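Local coordinates for protein butyryl-CoA dehydrogenase (Marinomonas mediterranea, PDB 6CXT) that is a flavoprotein of the acyl-CoA dehydrogenase family that binds flavin-adenine dinucleotide and FK4 in adjoining pockets, at residues B[91-96]-B[240-245]; B[47-52]-B[60-65]; B[245-250]-B[361-366]. All blocks are in the same frame, centred on the assembly; numbering follows the deposited sequence.

Interaction 1 (B[91-96]-B[240-245]). With FK4 (S-[2-({N-[(2R)-2-hydroxy-4-{[(R)-hydroxy(oxo)-lambda~5~-phosphanyl]oxy}-3,3-dimethylbutanoyl]-beta-alanyl}amino)ethyl] 1H-pyrrole-2-carbothioate), chain C.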
# COMPACT_ATOMS: atom_id res chain seq x y z
N THR B 91 -6.67 -22.61 25.47
CA THR B 91 -5.34 -23.11 25.83
C THR B 91 -4.37 -22.01 26.23
O THR B 91 -3.71 -22.12 27.26
CB THR B 91 -4.73 -23.94 24.71
OG1 THR B 91 -5.56 -25.07 24.48
CG2 THR B 91 -3.29 -24.45 25.07
N PHE B 92 -4.26 -20.94 25.42
CA PHE B 92 -3.16 -20.01 25.61
C PHE B 92 -3.50 -18.88 26.52
O PHE B 92 -2.62 -18.37 27.24
CB PHE B 92 -2.56 -19.57 24.24
CG PHE B 92 -1.97 -20.75 23.52
CD1 PHE B 92 -0.74 -21.28 23.94
CD2 PHE B 92 -2.65 -21.38 22.51
CE1 PHE B 92 -0.20 -22.40 23.36
CE2 PHE B 92 -2.11 -22.51 21.91
CZ PHE B 92 -0.88 -23.03 22.33
N ALA B 93 -4.75 -18.43 26.50
CA ALA B 93 -5.13 -17.37 27.40
C ALA B 93 -5.60 -17.88 28.79
O ALA B 93 -5.73 -17.08 29.73
CB ALA B 93 -6.17 -16.40 26.80
N CYS B 94 -5.89 -19.17 28.90
CA CYS B 94 -6.49 -19.70 30.13
C CYS B 94 -5.65 -20.81 30.75
O CYS B 94 -5.19 -20.63 31.91
CB CYS B 94 -7.94 -20.17 29.89
SG CYS B 94 -9.00 -18.87 29.20
N SER B 95 -5.45 -21.92 30.04
CA SER B 95 -4.61 -23.01 30.55
C SER B 95 -3.18 -22.57 30.87
O SER B 95 -2.63 -22.98 31.89
CB SER B 95 -4.57 -24.24 29.65
OG SER B 95 -5.89 -24.68 29.37
N MET B 96 -2.57 -21.72 30.03
CA MET B 96 -1.20 -21.32 30.33
C MET B 96 -1.02 -20.42 31.58
O MET B 96 -0.13 -20.69 32.40
CB MET B 96 -0.50 -20.74 29.06
CG MET B 96 -0.34 -21.77 27.95
SD MET B 96 0.47 -23.33 28.40
CE MET B 96 2.12 -22.71 28.75
N ASP B 240 1.28 -12.81 25.78
CA ASP B 240 2.51 -13.28 25.13
C ASP B 240 2.35 -14.68 24.57
O ASP B 240 2.79 -14.97 23.45
CB ASP B 240 3.72 -13.13 26.04
CG ASP B 240 5.01 -13.17 25.26
OD1 ASP B 240 5.24 -12.23 24.44
OD2 ASP B 240 5.79 -14.13 25.45
N TRP B 241 1.66 -15.55 25.31
CA TRP B 241 1.34 -16.86 24.82
C TRP B 241 0.34 -16.82 23.65
O TRP B 241 0.52 -17.52 22.65
CB TRP B 241 0.72 -17.75 25.94
CG TRP B 241 1.79 -18.36 26.82
CD1 TRP B 241 2.13 -17.98 28.12
CD2 TRP B 241 2.65 -19.43 26.48
NE1 TRP B 241 3.17 -18.76 28.57
CE2 TRP B 241 3.50 -19.67 27.60
CE3 TRP B 241 2.80 -20.23 25.33
CZ2 TRP B 241 4.50 -20.62 27.58
CZ3 TRP B 241 3.75 -21.19 25.32
CH2 TRP B 241 4.60 -21.40 26.46
N GLU B 242 -0.72 -16.07 23.82
CA GLU B 242 -1.82 -16.06 22.83
C GLU B 242 -1.36 -15.39 21.50
O GLU B 242 -1.55 -15.94 20.42
CB GLU B 242 -3.02 -15.32 23.38
CG GLU B 242 -4.22 -15.44 22.46
CD GLU B 242 -5.44 -14.76 23.04
OE1 GLU B 242 -6.17 -15.42 23.79
OE2 GLU B 242 -5.70 -13.58 22.75
N ARG B 243 -0.72 -14.23 21.61
CA ARG B 243 -0.29 -13.46 20.43
C ARG B 243 0.73 -14.28 19.64
O ARG B 243 0.80 -14.17 18.42
CB ARG B 243 0.31 -12.13 20.87
CG ARG B 243 -0.76 -11.11 21.32
CD ARG B 243 -0.02 -9.91 21.93
NE ARG B 243 -0.97 -9.05 22.60
CZ ARG B 243 -0.65 -8.14 23.54
NH1 ARG B 243 0.61 -8.01 23.94
NH2 ARG B 243 -1.60 -7.37 24.09
N CYS B 244 1.50 -15.10 20.34
CA CYS B 244 2.51 -15.96 19.72
C CYS B 244 1.90 -17.21 19.08
O CYS B 244 2.09 -17.48 17.86
CB CYS B 244 3.58 -16.38 20.74
SG CYS B 244 4.97 -17.33 20.03
N CYS B 245 1.17 -17.99 19.88
CA CYS B 245 0.80 -19.33 19.47
C CYS B 245 -0.54 -19.40 18.77
O CYS B 245 -0.71 -20.20 17.89
CB CYS B 245 0.77 -20.27 20.69
SG CYS B 245 2.39 -20.34 21.55
O01 FK4 C . 2.65 -5.13 28.18
P02 FK4 C . 1.71 -4.26 29.07
O03 FK4 C . 0.41 -3.70 28.40
C04 FK4 C . 0.46 -3.30 27.06
C05 FK4 C . -0.55 -2.26 26.67
C06 FK4 C . -0.37 -1.97 25.15
C07 FK4 C . -0.27 -0.99 27.52
C08 FK4 C . -2.00 -2.71 26.99
O09 FK4 C . -2.92 -1.65 26.95
C10 FK4 C . -2.47 -3.89 26.13
N11 FK4 C . -3.65 -3.58 25.32
C12 FK4 C . -4.16 -4.59 24.47
C13 FK4 C . -5.24 -5.45 25.16
C14 FK4 C . -5.35 -6.80 24.61
N15 FK4 C . -6.64 -7.31 24.80
C16 FK4 C . -6.93 -8.69 24.40
C17 FK4 C . -8.05 -9.30 25.25
S18 FK4 C . -8.11 -11.07 25.13
C19 FK4 C . -8.44 -11.34 23.39
C20 FK4 C . -8.71 -12.79 23.30
C21 FK4 C . -9.26 -13.49 22.24
C22 FK4 C . -9.26 -14.84 22.64
C23 FK4 C . -8.71 -14.92 23.95
N24 FK4 C . -8.36 -13.69 24.36
O25 FK4 C . -8.88 -10.39 22.71
O26 FK4 C . -4.43 -7.42 24.08
O27 FK4 C . -1.90 -5.03 26.03
O28 FK4 C . 1.29 -5.10 30.23
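Phe92 and Met96, one turn apart on helix 81-101, press against Cys245 and Trp241 on helix 231-245. The short helical segments run roughly antiparallel, 148° between their directions, and their axes come within 8.0 Å. The tight part is a pair of CH-pi contacts. Cys245 CB sits centrally over one face of the Phe92 ring, 3.6 Å from Phe92 CE1, and its sulfur lies obliquely beside the same ring as a Cys sulfur-aromatic contact. Thr91 CG2 covers the opposite face, so the ring is sandwiched. Met96 bends at both chi2 and chi3 (-53° and -66°), folding its methyl down onto the indole: Met96 CE lies 3.4 Å from Trp241 CZ2, offset toward the rim of the six-membered ring, with SD higher above that face. Phe92 and Trp241 cross at about a right angle, CD1 of Phe92 meeting CE3 of Trp241 at 3.9 Å. Trp241, the one partly exposed residue here, has further partners outside: a weak hydrogen bond from NE1 to Glu100 and a cation-pi contact with Lys306.

On the pocket side the contact is looser. There Ala93 CB faces the Glu242 carboxylate, whose OE2 pairs with Ser363. Arg243 leaves this packing altogether. Its extended chain carries NH2 between two oxygens of FK4, 2.8 Å to O26 and 3.1 Å to O27, and NE is held by Ser363 O.

A pi-type turn sends Met96 N to Thr91 O at 3.0 Å, which passes over Phe92 O; that carbonyl is buried against Trp241 CB and has no partner. The helices are therefore joined by apolar, aromatic and sulfur surfaces, beside Glu242 and Arg243, whose polar ends turn to Ser363 and, for Arg243, to FK4.

Interaction 2 (B[47-52]-B[60-65])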
# COMPACT_ATOMS: atom_id res chain seq x y z
N PHE B 47 -5.58 -29.45 22.98
CA PHE B 47 -5.63 -28.62 24.18
C PHE B 47 -4.54 -28.99 25.17
O PHE B 47 -4.31 -28.27 26.13
CB PHE B 47 -6.98 -28.73 24.89
CG PHE B 47 -8.15 -28.58 23.98
CD1 PHE B 47 -8.34 -27.39 23.26
CD2 PHE B 47 -9.05 -29.61 23.82
CE1 PHE B 47 -9.40 -27.27 22.42
CE2 PHE B 47 -10.13 -29.47 22.98
CZ PHE B 47 -10.29 -28.30 22.26
N GLY B 48 -3.88 -30.11 24.93
CA GLY B 48 -2.81 -30.53 25.81
C GLY B 48 -1.42 -30.31 25.28
O GLY B 48 -0.47 -30.68 25.95
N LEU B 49 -1.26 -29.71 24.09
CA LEU B 49 0.09 -29.62 23.49
C LEU B 49 1.17 -29.04 24.42
O LEU B 49 2.24 -29.64 24.53
CB LEU B 49 0.11 -28.89 22.12
CG LEU B 49 -0.92 -29.35 21.10
CD1 LEU B 49 -1.03 -28.36 19.93
CD2 LEU B 49 -0.48 -30.71 20.61
N PRO B 50 0.91 -27.89 25.09
CA PRO B 50 1.96 -27.34 25.93
C PRO B 50 1.82 -27.69 27.43
O PRO B 50 2.43 -27.02 28.25
CB PRO B 50 1.76 -25.83 25.77
CG PRO B 50 0.26 -25.68 25.58
CD PRO B 50 -0.26 -27.00 25.08
N ILE B 51 0.95 -28.64 27.79
CA ILE B 51 0.71 -28.95 29.23
C ILE B 51 1.65 -30.12 29.59
O ILE B 51 1.67 -31.13 28.88
CB ILE B 51 -0.78 -29.27 29.56
CG1 ILE B 51 -1.70 -28.19 28.97
CG2 ILE B 51 -1.02 -29.40 31.08
CD1 ILE B 51 -1.47 -26.78 29.47
N PRO B 52 2.46 -29.95 30.65
CA PRO B 52 3.32 -31.04 31.16
C PRO B 52 2.50 -32.25 31.62
O PRO B 52 1.41 -32.08 32.19
CB PRO B 52 4.01 -30.39 32.36
CG PRO B 52 3.98 -28.93 32.08
CD PRO B 52 2.64 -28.72 31.44
N SER B 60 1.07 -33.17 26.46
CA SER B 60 2.25 -33.53 25.65
C SER B 60 3.54 -32.90 26.17
O SER B 60 4.64 -33.35 25.83
CB SER B 60 2.07 -33.12 24.20
OG SER B 60 1.08 -33.86 23.54
N GLY B 61 3.40 -31.82 26.93
CA GLY B 61 4.54 -31.00 27.35
C GLY B 61 5.50 -30.66 26.20
O GLY B 61 6.72 -30.67 26.37
N PHE B 62 4.95 -30.37 25.02
CA PHE B 62 5.79 -29.94 23.89
C PHE B 62 6.45 -28.59 24.10
O PHE B 62 5.93 -27.75 24.83
CB PHE B 62 4.99 -29.89 22.59
CG PHE B 62 4.58 -31.23 22.07
CD1 PHE B 62 5.44 -32.35 22.17
CD2 PHE B 62 3.35 -31.38 21.41
CE1 PHE B 62 5.04 -33.58 21.66
CE2 PHE B 62 2.98 -32.60 20.87
CZ PHE B 62 3.81 -33.70 21.01
N ASP B 63 7.59 -28.36 23.46
CA ASP B 63 8.15 -27.01 23.48
C ASP B 63 7.30 -26.10 22.56
O ASP B 63 6.47 -26.59 21.79
CB ASP B 63 9.64 -26.99 23.09
CG ASP B 63 9.90 -27.55 21.68
OD1 ASP B 63 8.99 -27.78 20.91
OD2 ASP B 63 11.06 -27.76 21.32
N ILE B 64 7.54 -24.80 22.65
CA ILE B 64 6.79 -23.79 21.86
C ILE B 64 6.86 -24.01 20.34
O ILE B 64 5.83 -24.02 19.65
CB ILE B 64 7.16 -22.35 22.27
CG1 ILE B 64 7.01 -22.20 23.78
CG2 ILE B 64 6.16 -21.35 21.68
CD1 ILE B 64 7.70 -20.96 24.30
N LEU B 65 8.05 -24.27 19.82
CA LEU B 65 8.13 -24.51 18.39
C LEU B 65 7.34 -25.70 17.89
O LEU B 65 6.68 -25.60 16.84
CB LEU B 65 9.58 -24.63 17.88
CG LEU B 65 10.20 -23.27 17.54
CD1 LEU B 65 11.72 -23.42 17.51
CD2 LEU B 65 9.65 -22.69 16.21
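Backbone amides of 60-62 dock onto carbonyls of 48-51, so that two loop stretches, the second leading into helix 64-77, are laced together by three hydrogen bonds. Residues 48-51 form a type I beta turn closed by Ile51 N and Gly48 O. The same Gly48 oxygen also receives Ser60 N at 3.0 Å in an almost straight bond (N-H...O 168°), and the two donors reach it from opposite faces of the carbonyl plane. Next along, Gly61 N bonds to Ile51 O at 2.7 Å, well above that carbonyl's plane and more bent, at 135°. Phe62 N then meets Leu49 O at 2.8 Å, nearly in line with the C=O bond. Gly61 has positive phi, and this turns the chain so that successive amides can serve different carbonyls of the turn; its CA comes to rest 4.0 Å from Pro52 CA.

Side chains add a smaller apolar share. Phe62 swings its ring beside its own backbone N (chi1 -69°), where Leu49 O approaches it obliquely and Leu49 CD2 touches Phe62 CE2 at 4.0 Å. Ser60 CB lies over the centre of one ring face, 3.4 Å above it, while also reaching Leu49 O across the contact. The carbonyl gripped by the Phe62 amide thus also lies against the side chain of Phe62, with Phe62 CB 3.4 Å from Leu49 O.

Beyond Phe62, Asp63 is the N-cap of helix 64-77, its OD1 also bonded to Thr66 OG1. Leu49 and Phe62 both lean on Ile70 of this helix. Pro50 packs on Thr91 and Met96, and Pro52 on Leu99, so the loop that follows helix 35-44 is pinned between helices 64-77 and 81-101 of the N-terminal helical domain of the acyl-CoA dehydrogenase fold.

Interaction 3 (B[245-250]-B[361-366]). With FK4 (S-[2-({N-[(2R)-2-hydroxy-4-{[(R)-hydroxy(oxo)-lambda~5~-phosphanyl]oxy}-3,3-dimethylbutanoyl]-beta-alanyl}amino)ethyl] 1H-pyrrole-2-carbothioate), chain C.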
# COMPACT_ATOMS: atom_id res chain seq x y z
N CYS B 245 1.17 -17.99 19.88
CA CYS B 245 0.80 -19.33 19.47
C CYS B 245 -0.54 -19.40 18.77
O CYS B 245 -0.71 -20.20 17.89
CB CYS B 245 0.77 -20.27 20.69
SG CYS B 245 2.39 -20.34 21.55
N LEU B 246 -1.52 -18.59 19.20
CA LEU B 246 -2.86 -18.69 18.62
C LEU B 246 -2.78 -18.35 17.11
O LEU B 246 -3.43 -18.98 16.28
CB LEU B 246 -3.85 -17.80 19.36
CG LEU B 246 -5.32 -17.76 18.87
CD1 LEU B 246 -6.28 -17.41 20.02
CD2 LEU B 246 -5.52 -16.72 17.72
N PHE B 247 -1.90 -17.42 16.76
CA PHE B 247 -1.84 -16.86 15.37
C PHE B 247 -1.19 -17.84 14.39
O PHE B 247 -1.29 -17.66 13.16
CB PHE B 247 -1.18 -15.46 15.40
CG PHE B 247 -2.16 -14.40 15.91
CD1 PHE B 247 -2.49 -14.35 17.32
CD2 PHE B 247 -2.82 -13.55 15.05
CE1 PHE B 247 -3.46 -13.52 17.77
CE2 PHE B 247 -3.80 -12.66 15.52
CZ PHE B 247 -4.13 -12.66 16.87
N ALA B 248 -0.55 -18.88 14.92
CA ALA B 248 -0.10 -20.01 14.08
C ALA B 248 -1.26 -20.58 13.24
O ALA B 248 -1.04 -21.03 12.11
CB ALA B 248 0.52 -21.10 14.93
N ILE B 249 -2.49 -20.54 13.78
CA ILE B 249 -3.69 -20.99 13.04
C ILE B 249 -3.72 -20.33 11.63
O ILE B 249 -3.96 -21.00 10.59
CB ILE B 249 -5.00 -20.65 13.78
CG1 ILE B 249 -5.08 -21.42 15.13
CG2 ILE B 249 -6.21 -21.00 12.91
CD1 ILE B 249 -6.15 -20.82 16.04
N PHE B 250 -3.51 -19.02 11.62
CA PHE B 250 -3.80 -18.24 10.40
C PHE B 250 -2.67 -18.38 9.39
O PHE B 250 -2.90 -18.17 8.21
CB PHE B 250 -3.97 -16.79 10.79
CG PHE B 250 -4.96 -16.61 11.93
CD1 PHE B 250 -6.24 -17.22 11.85
CD2 PHE B 250 -4.61 -15.86 13.08
CE1 PHE B 250 -7.16 -17.14 12.93
CE2 PHE B 250 -5.54 -15.72 14.13
CZ PHE B 250 -6.78 -16.37 14.08
N LEU B 361 -8.06 -7.48 15.35
CA LEU B 361 -8.70 -6.85 16.53
C LEU B 361 -8.38 -7.59 17.82
O LEU B 361 -7.86 -6.95 18.76
CB LEU B 361 -10.22 -6.83 16.35
CG LEU B 361 -10.67 -6.07 15.10
CD1 LEU B 361 -12.18 -6.20 14.98
CD2 LEU B 361 -10.22 -4.57 15.08
N PHE B 362 -8.63 -8.90 17.88
CA PHE B 362 -8.47 -9.64 19.15
C PHE B 362 -7.00 -9.82 19.49
O PHE B 362 -6.13 -9.74 18.60
CB PHE B 362 -9.28 -10.96 19.21
CG PHE B 362 -8.97 -11.92 18.10
CD1 PHE B 362 -7.72 -12.58 18.00
CD2 PHE B 362 -9.98 -12.23 17.17
CE1 PHE B 362 -7.47 -13.50 16.98
CE2 PHE B 362 -9.73 -13.14 16.13
CZ PHE B 362 -8.49 -13.78 16.04
N SER B 363 -6.70 -10.07 20.76
CA SER B 363 -5.33 -10.13 21.27
C SER B 363 -4.57 -8.79 21.15
O SER B 363 -3.37 -8.76 21.17
CB SER B 363 -4.50 -11.26 20.62
OG SER B 363 -5.32 -12.40 20.42
N GLY B 364 -5.30 -7.69 21.09
CA GLY B 364 -4.71 -6.34 20.86
C GLY B 364 -4.79 -5.97 19.37
O GLY B 364 -4.29 -6.73 18.53
N THR B 365 -5.37 -4.83 19.06
CA THR B 365 -5.47 -4.44 17.65
C THR B 365 -4.08 -4.22 17.02
O THR B 365 -3.04 -4.10 17.74
CB THR B 365 -6.24 -3.14 17.44
OG1 THR B 365 -5.45 -2.03 17.92
CG2 THR B 365 -7.65 -3.19 18.13
N SER B 366 -4.06 -4.13 15.67
CA SER B 366 -2.79 -3.83 15.01
C SER B 366 -2.15 -2.55 15.59
O SER B 366 -0.94 -2.43 15.66
CB SER B 366 -3.11 -3.66 13.48
OG SER B 366 -3.56 -4.99 13.06
O01 FK4 C . 2.65 -5.13 28.18
P02 FK4 C . 1.71 -4.26 29.07
O03 FK4 C . 0.41 -3.70 28.40
C04 FK4 C . 0.46 -3.30 27.06
C05 FK4 C . -0.55 -2.26 26.67
C06 FK4 C . -0.37 -1.97 25.15
C07 FK4 C . -0.27 -0.99 27.52
C08 FK4 C . -2.00 -2.71 26.99
O09 FK4 C . -2.92 -1.65 26.95
C10 FK4 C . -2.47 -3.89 26.13
N11 FK4 C . -3.65 -3.58 25.32
C12 FK4 C . -4.16 -4.59 24.47
C13 FK4 C . -5.24 -5.45 25.16
C14 FK4 C . -5.35 -6.80 24.61
N15 FK4 C . -6.64 -7.31 24.80
C16 FK4 C . -6.93 -8.69 24.40
C17 FK4 C . -8.05 -9.30 25.25
S18 FK4 C . -8.11 -11.07 25.13
C19 FK4 C . -8.44 -11.34 23.39
C20 FK4 C . -8.71 -12.79 23.30
C21 FK4 C . -9.26 -13.49 22.24
C22 FK4 C . -9.26 -14.84 22.64
C23 FK4 C . -8.71 -14.92 23.95
N24 FK4 C . -8.36 -13.69 24.36
O25 FK4 C . -8.88 -10.39 22.71
O26 FK4 C . -4.43 -7.42 24.08
O27 FK4 C . -1.90 -5.03 26.03
O28 FK4 C . 1.29 -5.10 30.23
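Phe362 is the first residue of 361-366 to meet 245-250, and it does so with the far end of its ring. Its CG stands between the backbone N and the carbonyl carbon (chi1 57°), a crowded position that projects CE1 and CZ among three side chains. Phe362 CE1 lies 3.4 Å from Phe247 CZ and 3.8 Å from Leu246 CD2. The Phe247 and Phe362 planes are inclined at 49°, neither stacked nor edge-to-face. Phe250 CZ comes to the rim of Phe362, near its plane, 3.7 Å from Phe362 CZ, while Phe250 CE2 covers a face of Phe247.

Leu246 and Phe247 lie in the type I beta turn Cys245-Ala248 that joins helices 231-245 and 248-267, and Phe250 is in the first turn of the latter, within the C-terminal helical domain of the acyl-CoA dehydrogenase fold. Phe362 also lines the pockets of both flavin-adenine dinucleotide and FK4.

Ser363 follows. Its OG sits at the edge of the Phe247 ring, 3.4 Å from CE1, and bonds to Glu242 OE2; its N donates to FK4 O25 at 2.9 Å in a nearly straight bond (177°). Gly364 passes close by FK4 O26, and its carbonyl is taken by Lys320 and Gln369. Thr365 is the N-cap of helix 366-377, and its OG1 is bonded to O2B of flavin-adenine dinucleotide.

In the fold
Interactions 1 and 3 have centres about 10 Å apart, share Cys245 and both touch FK4. Their polar seam is short: Glu242 OE2 lies 2.6 Å from Ser363 OG and Arg243 NE 2.8 Å from Ser363 O, both probable hydrogen bonds, so the helix and the loop that hold the ligand also hold each other. Interaction 2 is farther from the pocket, its centre about 11 Å from that of interaction 1 and about 19 Å from that of interaction 3. It backs the first by packing, with Pro50 CG 3.7 Å from Met96 SD, and Ile64 CG2 reaches Cys245 SG at 3.9 Å, touching the residue common to the other two.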